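Erythrocyte membrane protein 1 (Plasmodium falciparum, PDB 2XU0) probably binds host cell surface receptors in adhesion and rosetting, here through its N-terminal segment and first Duffy-binding-like domain. Local coordinates at residues A[219-224]-A[251-256]; A[276-281]-A[304-309]; A[353-358]-A[475-480]. The protein carries 10 engineered substitutions. All blocks are in the same frame, centred on the assembly; numbering follows the deposited sequence.

Contact 1: residues A[219-224]-A[251-256]; sequences KGLQVV and KLREDW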
loop_
_atom_site.group_PDB
_atom_site.type_symbol
_atom_site.label_atom_id
_atom_site.label_comp_id
_atom_site.label_asym_id
_atom_site.label_seq_id
_atom_site.Cartn_x
_atom_site.Cartn_y
_atom_site.Cartn_z
ATOM N N LYS A 219 -15.215 15.623 -9.519
ATOM C CA LYS A 219 -16.052 16.615 -10.197
ATOM C C LYS A 219 -15.304 17.926 -10.394
ATOM O O LYS A 219 -15.382 18.495 -11.480
ATOM C CB LYS A 219 -17.394 16.783 -9.473
ATOM C CG LYS A 219 -18.190 15.494 -9.580
ATOM C CD LYS A 219 -19.587 15.534 -9.013
ATOM C CE LYS A 219 -20.138 14.123 -8.943
ATOM N NZ LYS A 219 -20.482 13.569 -10.285
ATOM N N GLY A 220 -14.515 18.328 -9.384
ATOM C CA GLY A 220 -13.668 19.511 -9.459
ATOM C C GLY A 220 -12.606 19.360 -10.525
ATOM O O GLY A 220 -12.425 20.251 -11.359
ATOM N N LEU A 221 -11.960 18.181 -10.556
ATOM C CA LEU A 221 -10.916 17.852 -11.535
ATOM C C LEU A 221 -11.433 17.846 -12.958
ATOM O O LEU A 221 -10.763 18.386 -13.828
ATOM C CB LEU A 221 -10.206 16.528 -11.195
ATOM C CG LEU A 221 -9.198 16.596 -10.071
ATOM C CD1 LEU A 221 -8.869 15.216 -9.545
ATOM C CD2 LEU A 221 -7.932 17.309 -10.514
ATOM N N GLN A 222 -12.629 17.292 -13.203
ATOM C CA GLN A 222 -13.193 17.332 -14.555
ATOM C C GLN A 222 -13.565 18.742 -15.051
ATOM O O GLN A 222 -13.433 19.004 -16.248
ATOM C CB GLN A 222 -14.257 16.253 -14.828
ATOM C CG GLN A 222 -15.357 16.130 -13.805
ATOM C CD GLN A 222 -16.037 14.783 -13.874
ATOM O OE1 GLN A 222 -15.502 13.754 -13.435
ATOM N NE2 GLN A 222 -17.259 14.775 -14.381
ATOM N N VAL A 223 -13.889 19.673 -14.116
ATOM C CA VAL A 223 -14.184 21.084 -14.406
ATOM C C VAL A 223 -12.859 21.788 -14.766
ATOM O O VAL A 223 -12.769 22.418 -15.827
ATOM C CB VAL A 223 -14.935 21.781 -13.228
ATOM C CG1 VAL A 223 -14.943 23.309 -13.384
ATOM C CG2 VAL A 223 -16.366 21.244 -13.083
ATOM N N VAL A 224 -11.820 21.636 -13.909
ATOM C CA VAL A 224 -10.486 22.226 -14.144
ATOM C C VAL A 224 -9.897 21.742 -15.471
ATOM O O VAL A 224 -9.393 22.553 -16.250
ATOM C CB VAL A 224 -9.503 22.006 -12.967
ATOM C CG1 VAL A 224 -8.169 22.707 -13.223
ATOM C CG2 VAL A 224 -10.100 22.500 -11.668
ATOM N N LYS A 251 -6.697 11.124 -21.875
ATOM C CA LYS A 251 -5.350 11.283 -22.416
ATOM C C LYS A 251 -4.726 12.590 -21.900
ATOM O O LYS A 251 -3.557 12.622 -21.521
ATOM C CB LYS A 251 -5.385 11.252 -23.942
ATOM C CG LYS A 251 -4.012 11.278 -24.574
ATOM C CD LYS A 251 -4.093 11.520 -26.084
ATOM C CE LYS A 251 -2.734 11.750 -26.713
ATOM N NZ LYS A 251 -1.781 10.636 -26.433
ATOM N N LEU A 252 -5.533 13.647 -21.850
ATOM C CA LEU A 252 -5.128 14.957 -21.349
ATOM C C LEU A 252 -4.677 14.896 -19.877
ATOM O O LEU A 252 -3.667 15.515 -19.522
ATOM C CB LEU A 252 -6.288 15.955 -21.529
ATOM C CG LEU A 252 -6.014 17.409 -21.156
ATOM C CD1 LEU A 252 -5.101 18.073 -22.180
ATOM C CD2 LEU A 252 -7.314 18.181 -21.046
ATOM N N ARG A 253 -5.425 14.163 -19.029
ATOM C CA ARG A 253 -5.072 14.028 -17.611
ATOM C C ARG A 253 -3.832 13.153 -17.399
ATOM O O ARG A 253 -3.031 13.458 -16.521
ATOM C CB ARG A 253 -6.240 13.475 -16.801
ATOM C CG ARG A 253 -7.444 14.376 -16.746
ATOM C CD ARG A 253 -8.034 14.167 -15.379
ATOM N NE ARG A 253 -9.404 13.732 -15.431
ATOM C CZ ARG A 253 -10.119 13.372 -14.378
ATOM N NH1 ARG A 253 -9.576 13.356 -13.166
ATOM N NH2 ARG A 253 -11.380 13.013 -14.526
ATOM N N GLU A 254 -3.670 12.084 -18.220
ATOM C CA GLU A 254 -2.524 11.165 -18.228
ATOM C C GLU A 254 -1.235 11.923 -18.505
ATOM O O GLU A 254 -0.213 11.649 -17.868
ATOM C CB GLU A 254 -2.662 10.158 -19.390
ATOM C CG GLU A 254 -3.495 8.945 -19.071
ATOM C CD GLU A 254 -3.824 8.063 -20.263
ATOM O OE1 GLU A 254 -4.678 7.162 -20.089
ATOM O OE2 GLU A 254 -3.246 8.268 -21.361
ATOM N N ASP A 255 -1.259 12.780 -19.565
ATOM C CA ASP A 255 -0.101 13.565 -19.998
ATOM C C ASP A 255 0.171 14.658 -19.006
ATOM O O ASP A 255 1.324 14.887 -18.676
ATOM C CB ASP A 255 -0.326 14.136 -21.404
ATOM C CG ASP A 255 -0.253 13.058 -22.462
ATOM O OD1 ASP A 255 -0.036 11.869 -22.093
ATOM O OD2 ASP A 255 -0.340 13.398 -23.654
ATOM N N TRP A 256 -0.879 15.277 -18.454
ATOM C CA TRP A 256 -0.663 16.268 -17.421
ATOM C C TRP A 256 0.115 15.625 -16.273
ATOM O O TRP A 256 1.091 16.205 -15.815
ATOM C CB TRP A 256 -1.987 16.867 -16.921
ATOM C CG TRP A 256 -1.771 18.082 -16.061
ATOM C CD1 TRP A 256 -1.644 19.370 -16.486
ATOM C CD2 TRP A 256 -1.526 18.099 -14.646
ATOM N NE1 TRP A 256 -1.398 20.202 -15.416
ATOM C CE2 TRP A 256 -1.312 19.447 -14.274
ATOM C CE3 TRP A 256 -1.475 17.104 -13.648
ATOM C CZ2 TRP A 256 -1.057 19.830 -12.950
ATOM C CZ3 TRP A 256 -1.246 17.487 -12.333
ATOM C CH2 TRP A 256 -1.018 18.834 -11.998
HETATM O O HOH W 1 -13.042 11.894 -13.140
#
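L221 and R253 face each other across helices 216-231 and 249-268, and their CA atoms, the nearest such pair of the two segments, are still 9.3 Å apart. Side chains have to close a gap that wide. Both CA–CB bonds point at the partner helix, but the arginine does most of the reaching. Its CG stands beside the backbone N, opposite the carbonyl carbon (chi1 -65°). The chain then bends at chi2 (-146°) and once more at chi3 (-123°), which brings the guanidinium against the flank of helix 216-231.

There R253 NH1 comes to 3.8 Å from L221 CB, with L221 CD1 only slightly farther off. The two side chains cross at about a right angle, and the leucine meets the guanidinium obliquely. L221 does not rest on the arginine alone: it also packs on L157 of helix 154-175 and I202 of helix 186-204.

Q222 comes to the other terminal nitrogen. Its OE1 stops 4.3 Å from R253 NH2, too far for a direct bond. A water lies between them and donates to Q222 OE1 at 3.1 Å; its modelled distance to R253 NH2 is shorter than a normal hydrogen bond, so the bridge is doubtful on the arginine side. What fixes the guanidinium is NH1, which is bonded to the backbone O of V203 and to OE1 of Q218, one turn before L221 and Q222.

The chemistry is therefore a long cationic arm laid against a leucine at a partly buried helix interface inside the Duffy-binding region. The acceptors at NH1 are a peptide carbonyl and a side-chain amide, both neutral, so the positive charge is probably met there by dipoles rather than by a carboxylate, while the bonds join helix 249-268 to helices 186-204 and 216-231.

Contact 2: residues A[276-281]-A[304-309]; sequences ADYFRK and TYLDYV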
loop_
_atom_site.group_PDB
_atom_site.type_symbol
_atom_site.label_atom_id
_atom_site.label_comp_id
_atom_site.label_asym_id
_atom_site.label_seq_id
_atom_site.Cartn_x
_atom_site.Cartn_y
_atom_site.Cartn_z
ATOM N N ALA A 276 16.928 9.094 4.347
ATOM C CA ALA A 276 15.862 8.251 3.788
ATOM C C ALA A 276 15.996 8.269 2.282
ATOM O O ALA A 276 16.045 9.332 1.659
ATOM C CB ALA A 276 14.488 8.750 4.214
ATOM N N ASP A 277 16.096 7.093 1.693
ATOM C CA ASP A 277 16.220 7.002 0.239
ATOM C C ASP A 277 15.355 5.874 -0.287
ATOM O O ASP A 277 15.092 4.917 0.446
ATOM C CB ASP A 277 17.699 6.792 -0.180
ATOM C CG ASP A 277 18.533 8.044 -0.003
ATOM O OD1 ASP A 277 18.478 8.925 -0.894
ATOM O OD2 ASP A 277 19.133 8.203 1.083
ATOM N N TYR A 278 14.902 5.987 -1.541
ATOM C CA TYR A 278 14.090 4.917 -2.134
ATOM C C TYR A 278 15.013 3.860 -2.729
ATOM O O TYR A 278 15.939 4.194 -3.476
ATOM C CB TYR A 278 13.157 5.472 -3.223
ATOM C CG TYR A 278 12.106 4.475 -3.675
ATOM C CD1 TYR A 278 11.064 4.103 -2.832
ATOM C CD2 TYR A 278 12.151 3.912 -4.945
ATOM C CE1 TYR A 278 10.111 3.172 -3.228
ATOM C CE2 TYR A 278 11.164 3.019 -5.376
ATOM C CZ TYR A 278 10.143 2.656 -4.508
ATOM O OH TYR A 278 9.209 1.710 -4.846
ATOM N N PHE A 279 14.759 2.596 -2.414
ATOM C CA PHE A 279 15.573 1.523 -2.961
ATOM C C PHE A 279 14.698 0.537 -3.696
ATOM O O PHE A 279 13.630 0.160 -3.200
ATOM C CB PHE A 279 16.332 0.765 -1.848
ATOM C CG PHE A 279 17.335 1.551 -1.040
ATOM C CD1 PHE A 279 18.698 1.398 -1.257
ATOM C CD2 PHE A 279 16.919 2.394 -0.012
ATOM C CE1 PHE A 279 19.628 2.077 -0.461
ATOM C CE2 PHE A 279 17.851 3.090 0.769
ATOM C CZ PHE A 279 19.200 2.931 0.534
ATOM N N ARG A 280 15.180 0.061 -4.843
ATOM C CA ARG A 280 14.511 -0.971 -5.643
ATOM C C ARG A 280 15.552 -1.767 -6.405
ATOM O O ARG A 280 16.665 -1.269 -6.606
ATOM C CB ARG A 280 13.418 -0.392 -6.574
ATOM C CG ARG A 280 13.843 0.815 -7.399
ATOM C CD ARG A 280 12.948 1.023 -8.597
ATOM N NE ARG A 280 13.184 -0.033 -9.570
ATOM C CZ ARG A 280 13.999 0.072 -10.609
ATOM N NH1 ARG A 280 14.607 1.225 -10.872
ATOM N NH2 ARG A 280 14.187 -0.957 -11.415
ATOM N N LYS A 281 15.227 -3.019 -6.764
ATOM C CA LYS A 281 16.143 -3.905 -7.477
ATOM C C LYS A 281 15.636 -4.253 -8.842
ATOM O O LYS A 281 14.432 -4.361 -9.041
ATOM C CB LYS A 281 16.402 -5.208 -6.701
ATOM C CG LYS A 281 17.132 -4.973 -5.392
ATOM C CD LYS A 281 17.435 -6.257 -4.689
ATOM C CE LYS A 281 18.036 -5.963 -3.335
ATOM N NZ LYS A 281 18.221 -7.210 -2.559
ATOM N N THR A 304 10.690 6.262 -8.226
ATOM C CA THR A 304 9.603 5.295 -8.288
ATOM C C THR A 304 8.839 5.378 -9.596
ATOM O O THR A 304 8.725 6.448 -10.220
ATOM C CB THR A 304 8.649 5.406 -7.030
ATOM O OG1 THR A 304 7.632 4.407 -7.131
ATOM C CG2 THR A 304 7.934 6.753 -6.929
ATOM N N TYR A 305 8.235 4.241 -9.941
ATOM C CA TYR A 305 7.358 4.059 -11.096
ATOM C C TYR A 305 6.055 3.377 -10.656
ATOM O O TYR A 305 5.348 2.825 -11.482
ATOM C CB TYR A 305 8.080 3.283 -12.194
ATOM C CG TYR A 305 9.358 3.982 -12.626
ATOM C CD1 TYR A 305 9.336 4.995 -13.590
ATOM C CD2 TYR A 305 10.579 3.676 -12.028
ATOM C CE1 TYR A 305 10.517 5.635 -13.992
ATOM C CE2 TYR A 305 11.756 4.324 -12.411
ATOM C CZ TYR A 305 11.727 5.258 -13.430
ATOM O OH TYR A 305 12.907 5.862 -13.790
ATOM N N LEU A 306 5.704 3.475 -9.356
ATOM C CA LEU A 306 4.466 2.886 -8.835
ATOM C C LEU A 306 3.253 3.564 -9.438
ATOM O O LEU A 306 2.235 2.907 -9.642
ATOM C CB LEU A 306 4.403 2.901 -7.307
ATOM C CG LEU A 306 5.262 1.878 -6.538
ATOM C CD1 LEU A 306 5.004 2.002 -5.035
ATOM C CD2 LEU A 306 4.974 0.446 -6.958
ATOM N N ASP A 307 3.385 4.854 -9.821
ATOM C CA ASP A 307 2.294 5.575 -10.482
ATOM C C ASP A 307 1.977 4.995 -11.896
ATOM O O ASP A 307 1.060 5.461 -12.572
ATOM C CB ASP A 307 2.563 7.091 -10.495
ATOM C CG ASP A 307 3.902 7.547 -11.073
ATOM O OD1 ASP A 307 4.919 6.830 -10.876
ATOM O OD2 ASP A 307 3.955 8.670 -11.629
ATOM N N TYR A 308 2.728 3.963 -12.324
ATOM C CA TYR A 308 2.471 3.265 -13.597
ATOM C C TYR A 308 2.096 1.807 -13.343
ATOM O O TYR A 308 2.080 0.988 -14.263
ATOM C CB TYR A 308 3.632 3.448 -14.602
ATOM C CG TYR A 308 3.720 4.893 -15.027
ATOM C CD1 TYR A 308 2.897 5.388 -16.034
ATOM C CD2 TYR A 308 4.460 5.811 -14.286
ATOM C CE1 TYR A 308 2.864 6.746 -16.338
ATOM C CE2 TYR A 308 4.393 7.175 -14.546
ATOM C CZ TYR A 308 3.606 7.638 -15.586
ATOM O OH TYR A 308 3.590 8.965 -15.914
ATOM N N VAL A 309 1.781 1.498 -12.086
ATOM C CA VAL A 309 1.366 0.146 -11.672
ATOM C C VAL A 309 -0.146 0.170 -11.422
ATOM O O VAL A 309 -0.587 1.033 -10.654
ATOM C CB VAL A 309 2.145 -0.386 -10.413
ATOM C CG1 VAL A 309 1.616 -1.760 -9.958
ATOM C CG2 VAL A 309 3.647 -0.447 -10.679
#
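T304 opens an ST turn in the loop before helix 311-338, and this turn packs against Y278, the residue just ahead of strand 279-281. T304 OG1 accepts from L306 N at 3.1 Å in a nearly straight bond (162°), which ties the loop into the short 3-10 segment 306-307. With the turn closed, T304 CB sits over one face of the Y278 ring in a CH-pi contact, 4.3 Å from the ring centroid and 27° off its normal. The closest atoms are T304 CB and Y278 CE2, at 3.8 Å. Y278 places its ring there by holding CG opposite the backbone N (chi1 -169°). At the far end of the ring, Y278 OH lies 4.2 Å from the methyl L306 CD1. R280 NH1 approaches Y305 CE2 obliquely and more loosely, at 4.5 Å.

The polar ends of Y278, T304 and R280 turn to helix 22-39, in the N-terminal segment of PfEMP1: Y278 OH and T304 OG1 both bond to E27, and R280 NH2 to N28. T304 packs on A193 of helix 186-204, while strand 279-281 pairs antiparallel with 287-289, so this buried contact joins hairpin, loop and both helices.

Contact 3: residues A[353-358]-A[475-480]; sequences DCTQTN and VTCTNR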
loop_
_atom_site.group_PDB
_atom_site.type_symbol
_atom_site.label_atom_id
_atom_site.label_comp_id
_atom_site.label_asym_id
_atom_site.label_seq_id
_atom_site.Cartn_x
_atom_site.Cartn_y
_atom_site.Cartn_z
ATOM N N ASP A 353 -3.619 -23.641 32.450
ATOM C CA ASP A 353 -2.237 -23.476 32.871
ATOM C C ASP A 353 -1.578 -24.821 32.564
ATOM O O ASP A 353 -1.829 -25.813 33.262
ATOM C CB ASP A 353 -2.136 -23.080 34.360
ATOM C CG ASP A 353 -0.731 -22.983 34.935
ATOM O OD1 ASP A 353 0.252 -23.146 34.161
ATOM O OD2 ASP A 353 -0.606 -22.743 36.161
ATOM N N CYS A 354 -0.762 -24.858 31.494
ATOM C CA CYS A 354 -0.097 -26.075 31.023
ATOM C C CYS A 354 0.892 -26.690 32.028
ATOM O O CYS A 354 1.146 -27.901 31.973
ATOM C CB CYS A 354 0.523 -25.857 29.641
ATOM S SG CYS A 354 -0.658 -25.277 28.383
ATOM N N THR A 355 1.366 -25.876 33.000
ATOM C CA THR A 355 2.254 -26.314 34.082
ATOM C C THR A 355 1.493 -27.150 35.140
ATOM O O THR A 355 2.121 -27.879 35.918
ATOM C CB THR A 355 3.062 -25.140 34.695
ATOM O OG1 THR A 355 2.239 -24.372 35.576
ATOM C CG2 THR A 355 3.708 -24.237 33.640
ATOM N N GLN A 356 0.151 -27.046 35.162
ATOM C CA GLN A 356 -0.706 -27.782 36.103
ATOM C C GLN A 356 -1.864 -28.522 35.402
ATOM O O GLN A 356 -2.823 -28.932 36.069
ATOM C CB GLN A 356 -1.254 -26.831 37.176
ATOM C CG GLN A 356 -0.166 -26.147 37.992
ATOM C CD GLN A 356 -0.757 -25.263 39.045
ATOM O OE1 GLN A 356 -1.241 -25.731 40.091
ATOM N NE2 GLN A 356 -0.721 -23.965 38.784
ATOM N N THR A 357 -1.768 -28.703 34.063
ATOM C CA THR A 357 -2.801 -29.360 33.247
ATOM C C THR A 357 -2.267 -30.622 32.587
ATOM O O THR A 357 -1.128 -30.649 32.107
ATOM C CB THR A 357 -3.404 -28.353 32.231
ATOM O OG1 THR A 357 -4.001 -27.282 32.957
ATOM C CG2 THR A 357 -4.453 -28.969 31.296
ATOM N N ASN A 358 -3.107 -31.662 32.566
ATOM C CA ASN A 358 -2.823 -32.941 31.934
ATOM C C ASN A 358 -4.088 -33.391 31.203
ATOM O O ASN A 358 -4.988 -33.974 31.817
ATOM C CB ASN A 358 -2.361 -33.974 32.962
ATOM C CG ASN A 358 -1.574 -35.107 32.360
ATOM O OD1 ASN A 358 -2.070 -35.873 31.522
ATOM N ND2 ASN A 358 -0.324 -35.241 32.784
ATOM N N VAL A 475 3.417 -29.374 30.965
ATOM C CA VAL A 475 4.765 -28.805 30.840
ATOM C C VAL A 475 5.422 -28.593 32.208
ATOM O O VAL A 475 4.735 -28.316 33.190
ATOM C CB VAL A 475 4.891 -27.539 29.929
ATOM C CG1 VAL A 475 4.380 -27.792 28.513
ATOM C CG2 VAL A 475 4.216 -26.315 30.539
ATOM N N THR A 476 6.754 -28.740 32.261
ATOM C CA THR A 476 7.562 -28.504 33.452
ATOM C C THR A 476 8.545 -27.404 33.122
ATOM O O THR A 476 9.331 -27.513 32.175
ATOM C CB THR A 476 8.215 -29.794 33.991
ATOM O OG1 THR A 476 7.181 -30.707 34.352
ATOM C CG2 THR A 476 9.095 -29.541 35.213
ATOM N N CYS A 477 8.451 -26.323 33.883
ATOM C CA CYS A 477 9.315 -25.172 33.735
ATOM C C CYS A 477 10.333 -25.215 34.873
ATOM O O CYS A 477 9.958 -25.338 36.045
ATOM C CB CYS A 477 8.498 -23.879 33.726
ATOM S SG CYS A 477 7.215 -23.825 32.435
ATOM N N THR A 478 11.622 -25.222 34.503
ATOM C CA THR A 478 12.750 -25.285 35.437
ATOM C C THR A 478 13.117 -23.880 35.938
ATOM O O THR A 478 12.553 -22.885 35.464
ATOM C CB THR A 478 13.956 -26.009 34.789
ATOM O OG1 THR A 478 14.392 -25.299 33.625
ATOM C CG2 THR A 478 13.657 -27.463 34.443
ATOM N N ASN A 479 14.064 -23.801 36.896
ATOM C CA ASN A 479 14.563 -22.527 37.423
ATOM C C ASN A 479 15.505 -21.879 36.392
ATOM O O ASN A 479 15.735 -20.667 36.444
ATOM C CB ASN A 479 15.250 -22.721 38.779
ATOM C CG ASN A 479 14.300 -22.652 39.949
ATOM O OD1 ASN A 479 14.056 -21.582 40.518
ATOM N ND2 ASN A 479 13.746 -23.795 40.334
ATOM N N ARG A 480 16.002 -22.701 35.427
ATOM C CA ARG A 480 16.873 -22.324 34.308
ATOM C C ARG A 480 16.186 -21.297 33.379
ATOM O O ARG A 480 16.873 -20.482 32.752
ATOM C CB ARG A 480 17.291 -23.576 33.519
ATOM C CG ARG A 480 18.606 -23.426 32.755
ATOM C CD ARG A 480 18.415 -23.424 31.244
ATOM N NE ARG A 480 17.915 -22.142 30.737
ATOM C CZ ARG A 480 18.673 -21.197 30.185
ATOM N NH1 ARG A 480 19.983 -21.377 30.055
ATOM N NH2 ARG A 480 18.128 -20.065 29.759
#
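D353 OD1 is gripped twice by T355, the residue that lies against V475 and C477 of strand 475-477. T355 OG1 donates to D353 OD1 at 2.7 Å, on the syn side of the carboxylate. T355 N reaches the same D353 OD1 at 3.2 Å from the same face but farther out of the plane, which makes an Asx turn. The other carboxylate oxygen, OD2, takes the side-chain amide of Q356. D353 O is held as well: Q356 N closes a type I beta turn on it, and T357 OG1 donates to D353 O at 2.6 Å from the opposite face.

This folded loop offers C354 O to the strand. V475 N donates to C354 O at 2.9 Å (155°). Next to it a CA-H...O contact runs the other way, with T355 CA 3.3 Å from V475 O and almost straight (168°).

The apolar branches fill in round these backbone contacts. T355 turns OG1 back to D353 by setting it between its backbone N and carbonyl carbon (chi1 78°), and that swings the methyl CG2 to the strand. T355 CG2 touches C477 SG at 3.7 Å and also packs on V475 CG2. The same valine methyl, V475 CG2, lies 3.8 Å from C354 CB.

Two disulfides bracket the contact: C354 is joined to C470, a few residues before the strand, and C477 to C483 in the paired strand 483-485. The carboxylate of D353, met by three donors from T355 and Q356, is probably ionised, and the chemistry is that of a small disulfide-rich end, with a polar turn, one backbone bond and a few apolar branches between two cystines.

Overall arrangement
Contacts 1 and 2 share the Duffy-binding region, with centres 24 Å apart, and helix 249-268 of contact 1 is followed in the chain by strand 279-281 of contact 2. Contact 3 lies far off, about 50 Å from contact 2 and 67 Å from contact 1 between centres, across the chain's centre from contact 1. Contact 2 is nearest the middle of the molecule and is buried; contact 1 is a partly buried helix pair; contact 3 is buried locally, though its centre lies about 43 Å from the centre of the chain. Their chemistry differs accordingly: an arginine spanning helices, a threonine over an aromatic face, and a backbone bond framed by disulfides.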